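Side-chain contacts in phosphodiesterase (Candida albicans, PDB 6CPU), which is a phosphodiesterase by name and family, of the mainly helical, metal-binding HD clan, and holds zinc and magnesium ions in the model: residues 213-218 with 234-239; 336-341 with 412-417. One frame throughout, in Å; residues are numbered along the deposited sequence.

The two contacts come one after the other along the chain: interaction 1 closes before interaction 2 opens. Their centres lie about 19 Å apart, and both are buried, purely helical packing. Interaction 1 sets the end of helix 205-216 against helix 227-242; interaction 2 sets the start of helix 336-348 against helix 411-421. Between them helix 227-242 packs on helix 336-348 in a mainly helical fold: Ile238 of segment 234-239 touches Leu340 of segment 336-341, Ile238 CG2 to Leu340 CD1 at 4.2 Å. In interaction 2 the Ile415 side chain is about 13 Å from the zinc ion and about 13 Å from the magnesium ion.

Interaction 1: 213-218 with 234-239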
loop_
_atom_site.group_PDB
_atom_site.type_symbol
_atom_site.label_atom_id
_atom_site.label_comp_id
_atom_site.label_asym_id
_atom_site.label_seq_id
_atom_site.Cartn_x
_atom_site.Cartn_y
_atom_site.Cartn_z
ATOM N N TYR A 213 13.097 4.442 15.914
ATOM C CA TYR A 213 12.354 4.241 17.170
ATOM C C TYR A 213 10.849 4.121 16.971
ATOM O O TYR A 213 10.211 3.357 17.690
ATOM C CB TYR A 213 12.665 5.329 18.205
ATOM C CG TYR A 213 14.018 5.134 18.835
ATOM C CD1 TYR A 213 15.151 5.769 18.321
ATOM C CD2 TYR A 213 14.179 4.276 19.921
ATOM C CE1 TYR A 213 16.400 5.563 18.880
ATOM C CE2 TYR A 213 15.421 4.064 20.484
ATOM C CZ TYR A 213 16.525 4.716 19.970
ATOM O OH TYR A 213 17.765 4.502 20.536
ATOM N N ALA A 214 10.279 4.873 16.030
ATOM C CA ALA A 214 8.861 4.672 15.654
ATOM C C ALA A 214 8.615 3.225 15.199
ATOM O O ALA A 214 7.716 2.540 15.710
ATOM C CB ALA A 214 8.435 5.675 14.580
ATOM N N VAL A 215 9.437 2.739 14.270
ATOM C CA VAL A 215 9.361 1.345 13.837
ATOM C C VAL A 215 9.493 0.389 15.045
ATOM O O VAL A 215 8.896 -0.688 15.077
ATOM C CB VAL A 215 10.430 1.049 12.769
ATOM C CG1 VAL A 215 10.591 -0.437 12.527
ATOM C CG2 VAL A 215 10.056 1.744 11.459
ATOM N N GLY A 216 10.272 0.814 16.035
ATOM C CA GLY A 216 10.447 0.069 17.266
ATOM C C GLY A 216 9.260 -0.048 18.201
ATOM O O GLY A 216 9.239 -0.963 19.002
ATOM N N HIS A 217 8.284 0.858 18.118
ATOM C CA HIS A 217 7.099 0.814 18.993
ATOM C C HIS A 217 5.973 -0.063 18.447
ATOM O O HIS A 217 5.639 0.022 17.262
ATOM C CB HIS A 217 6.519 2.208 19.171
ATOM C CG HIS A 217 7.298 3.082 20.103
ATOM N ND1 HIS A 217 8.445 3.741 19.716
ATOM C CD2 HIS A 217 7.086 3.416 21.399
ATOM C CE1 HIS A 217 8.903 4.451 20.734
ATOM N NE2 HIS A 217 8.097 4.269 21.765
ATOM N N TRP A 218 5.355 -0.870 19.311
ATOM C CA TRP A 218 4.099 -1.543 18.944
ATOM C C TRP A 218 2.992 -0.512 18.763
ATOM O O TRP A 218 2.079 -0.707 17.958
ATOM C CB TRP A 218 3.672 -2.605 19.968
ATOM C CG TRP A 218 2.369 -3.233 19.594
ATOM C CD1 TRP A 218 1.170 -3.071 20.217
ATOM C CD2 TRP A 218 2.120 -4.058 18.449
ATOM N NE1 TRP A 218 0.189 -3.775 19.553
ATOM C CE2 TRP A 218 0.750 -4.393 18.467
ATOM C CE3 TRP A 218 2.931 -4.576 17.433
ATOM C CZ2 TRP A 218 0.170 -5.208 17.495
ATOM C CZ3 TRP A 218 2.351 -5.388 16.469
ATOM C CH2 TRP A 218 0.989 -5.700 16.512
ATOM N N VAL A 234 9.642 1.725 5.595
ATOM C CA VAL A 234 9.697 0.497 4.824
ATOM C C VAL A 234 11.155 0.095 4.565
ATOM O O VAL A 234 11.513 -1.069 4.705
ATOM C CB VAL A 234 8.947 0.627 3.485
ATOM C CG1 VAL A 234 9.109 -0.642 2.656
ATOM C CG2 VAL A 234 7.468 0.887 3.723
ATOM N N TYR A 235 11.990 1.062 4.202
ATOM C CA TYR A 235 13.401 0.787 3.959
ATOM C C TYR A 235 14.055 0.164 5.207
ATOM O O TYR A 235 14.747 -0.840 5.107
ATOM C CB TYR A 235 14.143 2.058 3.512
ATOM C CG TYR A 235 15.629 1.990 3.760
ATOM C CD1 TYR A 235 16.441 1.148 3.011
ATOM C CD2 TYR A 235 16.216 2.725 4.787
ATOM C CE1 TYR A 235 17.814 1.068 3.259
ATOM C CE2 TYR A 235 17.578 2.653 5.037
ATOM C CZ TYR A 235 18.369 1.820 4.275
ATOM O OH TYR A 235 19.728 1.761 4.546
ATOM N N LEU A 236 13.810 0.750 6.373
ATOM C CA LEU A 236 14.370 0.230 7.624
ATOM C C LEU A 236 14.006 -1.237 7.840
ATOM O O LEU A 236 14.864 -2.070 8.147
ATOM C CB LEU A 236 13.885 1.061 8.815
ATOM C CG LEU A 236 14.465 2.465 8.907
ATOM C CD1 LEU A 236 13.754 3.258 9.986
ATOM C CD2 LEU A 236 15.972 2.426 9.142
ATOM N N MET A 237 12.735 -1.562 7.635
ATOM C CA MET A 237 12.251 -2.915 7.874
ATOM C C MET A 237 12.699 -3.943 6.852
ATOM O O MET A 237 13.129 -5.046 7.216
ATOM C CB MET A 237 10.739 -2.895 8.006
ATOM C CG MET A 237 10.314 -2.227 9.286
ATOM S SD MET A 237 8.540 -2.217 9.536
ATOM C CE MET A 237 8.034 -0.799 8.563
ATOM N N ILE A 238 12.628 -3.592 5.572
ATOM C CA ILE A 238 13.030 -4.523 4.527
ATOM C C ILE A 238 14.549 -4.708 4.465
ATOM O O ILE A 238 15.021 -5.834 4.298
ATOM C CB ILE A 238 12.470 -4.111 3.149
ATOM C CG1 ILE A 238 10.936 -4.068 3.189
ATOM C CG2 ILE A 238 12.954 -5.057 2.068
ATOM C CD1 ILE A 238 10.247 -5.407 3.346
ATOM N N ASP A 239 15.314 -3.628 4.589
ATOM C CA ASP A 239 16.778 -3.740 4.605
ATOM C C ASP A 239 17.214 -4.672 5.736
ATOM O O ASP A 239 18.064 -5.542 5.535
ATOM C CB ASP A 239 17.429 -2.362 4.753
ATOM C CG ASP A 239 18.949 -2.390 4.565
ATOM O OD1 ASP A 239 19.466 -3.245 3.829
ATOM O OD2 ASP A 239 19.632 -1.521 5.142
#
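Val215 lays its CG1 methyl against the side chain of Met237, 3.7 Å from CG. The same methyl is 4.0 Å from Met237 SD, which puts it alongside the CG-SD bond, with the two side chains slanting across one another. Its other methyl, CG2, turns to Leu236 and lies 4.3 Å from CD1, a looser touch. One valine thus straddles two consecutive residues of 234-239, a branch for each: CG1 stands anti to the backbone N (chi1 167°), while CG2 is anti to the carbonyl carbon. Leu236 starts out toward the valine, whereas Met237 leaves its helix at a slant and comes closer beyond CB, through CG and SD. Its chain runs extended to the sulfur and then bends (chi3 -83°), turning CE back toward Val215, about 4.4 Å from its CG2.

This is packing between two successive helices, 205-216 and 227-242, in the helical fold of the phosphodiesterase family. The backbones stay well apart, with Val215 CA and Met237 CA 7.9 Å from each other at their nearest, and the space is bridged by apolar side chains with no hydrogen bond across. Helix 276-292 closes over the same site: Phe287 touches both Val215 and Met237, and Leu283 also meets Met237.

After the valine the chain turns into the loop at 217-218, and polar groups hold the turn. His217 ND1 donates to Tyr213 O at 2.7 Å; the oxygen lies near the imidazole plane, but the donor approaches from above the carbonyl plane, 44° out of it. Backbone His217 N bonds to Ala214 O at 3.0 Å. The carbonyl of Val215 takes hydrogen bonds from Gln284 and His288 of helix 276-292.

Interaction 2: 336-341 with 412-417; sequences PIQTLG and RSLIIS
Apolar contact across the helices begins with Leu414, whose CD2 methyl comes up to the backbone of Gln338, 4.4 Å from CA, and lies 4.5 Å from CG of the same residue. It therefore meets the root of the glutamine, where the side chain leaves the helix, rather than the amide. The leucine turns its CG directly away from its main-chain nitrogen (chi1 178°), carrying the two end methyls toward 336-341.

Where the glycine sits, side chain meets bare backbone. Ile415 brings CG1 to the carbonyl oxygen of Gly341 at 3.7 Å, a van der Waals contact with a methylene. That branch is anti to the carbonyl carbon of Ile415 (chi1 -70°), so the ethyl arm reaches nearer to the glycine than the direction of its CB would suggest. Gly341 carries no side chain on the facing surface, and its CA comes within 6.3 Å of Ile415 CA. A close approach of helices 336-348 and 411-421 at a glycine is the structural theme here; both segments belong to the part of the chain assigned to the phosphodiesterase family, a helical fold.

Other helices pack round the site: in helix 377-394 Ile387 and Leu391 touch Ile415, and in helix 446-462 Ser454 meets Leu414 and Val450 meets Gln338.

No hydrogen bond crosses between 336-341 and 412-417; the polar groups find their partners outside the two segments. The buried amide of Gln338 gives its NE2 to the carbonyl oxygen of Ile403. At the start of helix 336-348, Asn335 OD1 accepts a hydrogen bond from the backbone N of Gln338, and Asn335 O bonds with Thr339 OG1.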
loop_
_atom_site.group_PDB
_atom_site.type_symbol
_atom_site.label_atom_id
_atom_site.label_comp_id
_atom_site.label_asym_id
_atom_site.label_seq_id
_atom_site.Cartn_x
_atom_site.Cartn_y
_atom_site.Cartn_z
ATOM N N PRO A 336 14.679 -17.134 7.353
ATOM C CA PRO A 336 14.938 -15.753 6.900
ATOM C C PRO A 336 14.309 -15.353 5.555
ATOM O O PRO A 336 13.754 -14.254 5.461
ATOM C CB PRO A 336 16.465 -15.693 6.814
ATOM C CG PRO A 336 16.924 -16.679 7.848
ATOM C CD PRO A 336 15.933 -17.806 7.765
ATOM N N ILE A 337 14.391 -16.208 4.538
ATOM C CA ILE A 337 13.791 -15.871 3.236
ATOM C C ILE A 337 12.262 -15.874 3.290
ATOM O O ILE A 337 11.621 -15.029 2.666
ATOM C CB ILE A 337 14.328 -16.733 2.069
ATOM C CG1 ILE A 337 13.958 -16.081 0.730
ATOM C CG2 ILE A 337 13.815 -18.166 2.138
ATOM C CD1 ILE A 337 14.753 -16.608 -0.442
ATOM N N GLN A 338 11.679 -16.797 4.052
ATOM C CA GLN A 338 10.239 -16.821 4.286
ATOM C C GLN A 338 9.778 -15.602 5.082
ATOM O O GLN A 338 8.678 -15.086 4.867
ATOM C CB GLN A 338 9.831 -18.079 5.048
ATOM C CG GLN A 338 10.055 -19.368 4.281
ATOM C CD GLN A 338 10.257 -20.563 5.200
ATOM O OE1 GLN A 338 9.894 -20.528 6.380
ATOM N NE2 GLN A 338 10.857 -21.617 4.666
ATOM N N THR A 339 10.608 -15.167 6.025
ATOM C CA THR A 339 10.336 -13.957 6.795
ATOM C C THR A 339 10.319 -12.734 5.857
ATOM O O THR A 339 9.428 -11.893 5.949
ATOM C CB THR A 339 11.391 -13.766 7.912
ATOM O OG1 THR A 339 11.336 -14.879 8.814
ATOM C CG2 THR A 339 11.149 -12.488 8.683
ATOM N N LEU A 340 11.302 -12.654 4.965
ATOM C CA LEU A 340 11.367 -11.577 3.964
ATOM C C LEU A 340 10.148 -11.628 3.037
ATOM O O LEU A 340 9.540 -10.597 2.751
ATOM C CB LEU A 340 12.648 -11.655 3.134
ATOM C CG LEU A 340 12.827 -10.590 2.038
ATOM C CD1 LEU A 340 12.805 -9.193 2.624
ATOM C CD2 LEU A 340 14.110 -10.807 1.246
ATOM N N GLY A 341 9.787 -12.831 2.594
ATOM C CA GLY A 341 8.598 -13.032 1.763
ATOM C C GLY A 341 7.314 -12.560 2.419
ATOM O O GLY A 341 6.452 -11.982 1.754
ATOM N N ARG A 412 7.326 -16.155 -5.084
ATOM C CA ARG A 412 6.156 -15.689 -5.850
ATOM C C ARG A 412 4.869 -16.353 -5.346
ATOM O O ARG A 412 3.914 -15.679 -4.950
ATOM C CB ARG A 412 6.361 -15.932 -7.359
ATOM C CG ARG A 412 5.162 -15.543 -8.214
ATOM C CD ARG A 412 5.407 -15.644 -9.699
ATOM N NE ARG A 412 4.148 -15.494 -10.429
ATOM C CZ ARG A 412 3.253 -16.461 -10.630
ATOM N NH1 ARG A 412 3.459 -17.688 -10.161
ATOM N NH2 ARG A 412 2.139 -16.198 -11.310
ATOM N N SER A 413 4.857 -17.684 -5.323
ATOM C CA SER A 413 3.688 -18.448 -4.867
ATOM C C SER A 413 3.340 -18.193 -3.409
ATOM O O SER A 413 2.169 -18.143 -3.054
ATOM C CB SER A 413 3.910 -19.953 -5.092
ATOM O OG SER A 413 3.972 -20.236 -6.471
ATOM N N LEU A 414 4.358 -18.024 -2.564
ATOM C CA LEU A 414 4.124 -17.741 -1.150
ATOM C C LEU A 414 3.500 -16.363 -0.973
ATOM O O LEU A 414 2.581 -16.200 -0.176
ATOM C CB LEU A 414 5.425 -17.840 -0.353
ATOM C CG LEU A 414 5.346 -17.523 1.147
ATOM C CD1 LEU A 414 4.280 -18.353 1.840
ATOM C CD2 LEU A 414 6.713 -17.745 1.787
ATOM N N ILE A 415 3.995 -15.383 -1.728
ATOM C CA ILE A 415 3.439 -14.026 -1.669
ATOM C C ILE A 415 1.967 -14.018 -2.110
ATOM O O ILE A 415 1.126 -13.377 -1.459
ATOM C CB ILE A 415 4.293 -13.034 -2.487
ATOM C CG1 ILE A 415 5.636 -12.808 -1.779
ATOM C CG2 ILE A 415 3.545 -11.713 -2.664
ATOM C CD1 ILE A 415 6.662 -12.026 -2.570
ATOM N N ILE A 416 1.655 -14.726 -3.202
ATOM C CA ILE A 416 0.273 -14.827 -3.700
ATOM C C ILE A 416 -0.625 -15.441 -2.633
ATOM O O ILE A 416 -1.702 -14.922 -2.316
ATOM C CB ILE A 416 0.189 -15.667 -4.996
ATOM C CG1 ILE A 416 0.885 -14.913 -6.143
ATOM C CG2 ILE A 416 -1.263 -16.004 -5.330
ATOM C CD1 ILE A 416 1.168 -15.758 -7.363
ATOM N N SER A 417 -0.166 -16.558 -2.081
ATOM C CA SER A 417 -0.898 -17.248 -1.027
ATOM C C SER A 417 -1.230 -16.307 0.136
ATOM O O SER A 417 -2.373 -16.237 0.589
ATOM C CB SER A 417 -0.076 -18.457 -0.543
ATOM O OG SER A 417 -0.579 -18.942 0.680
#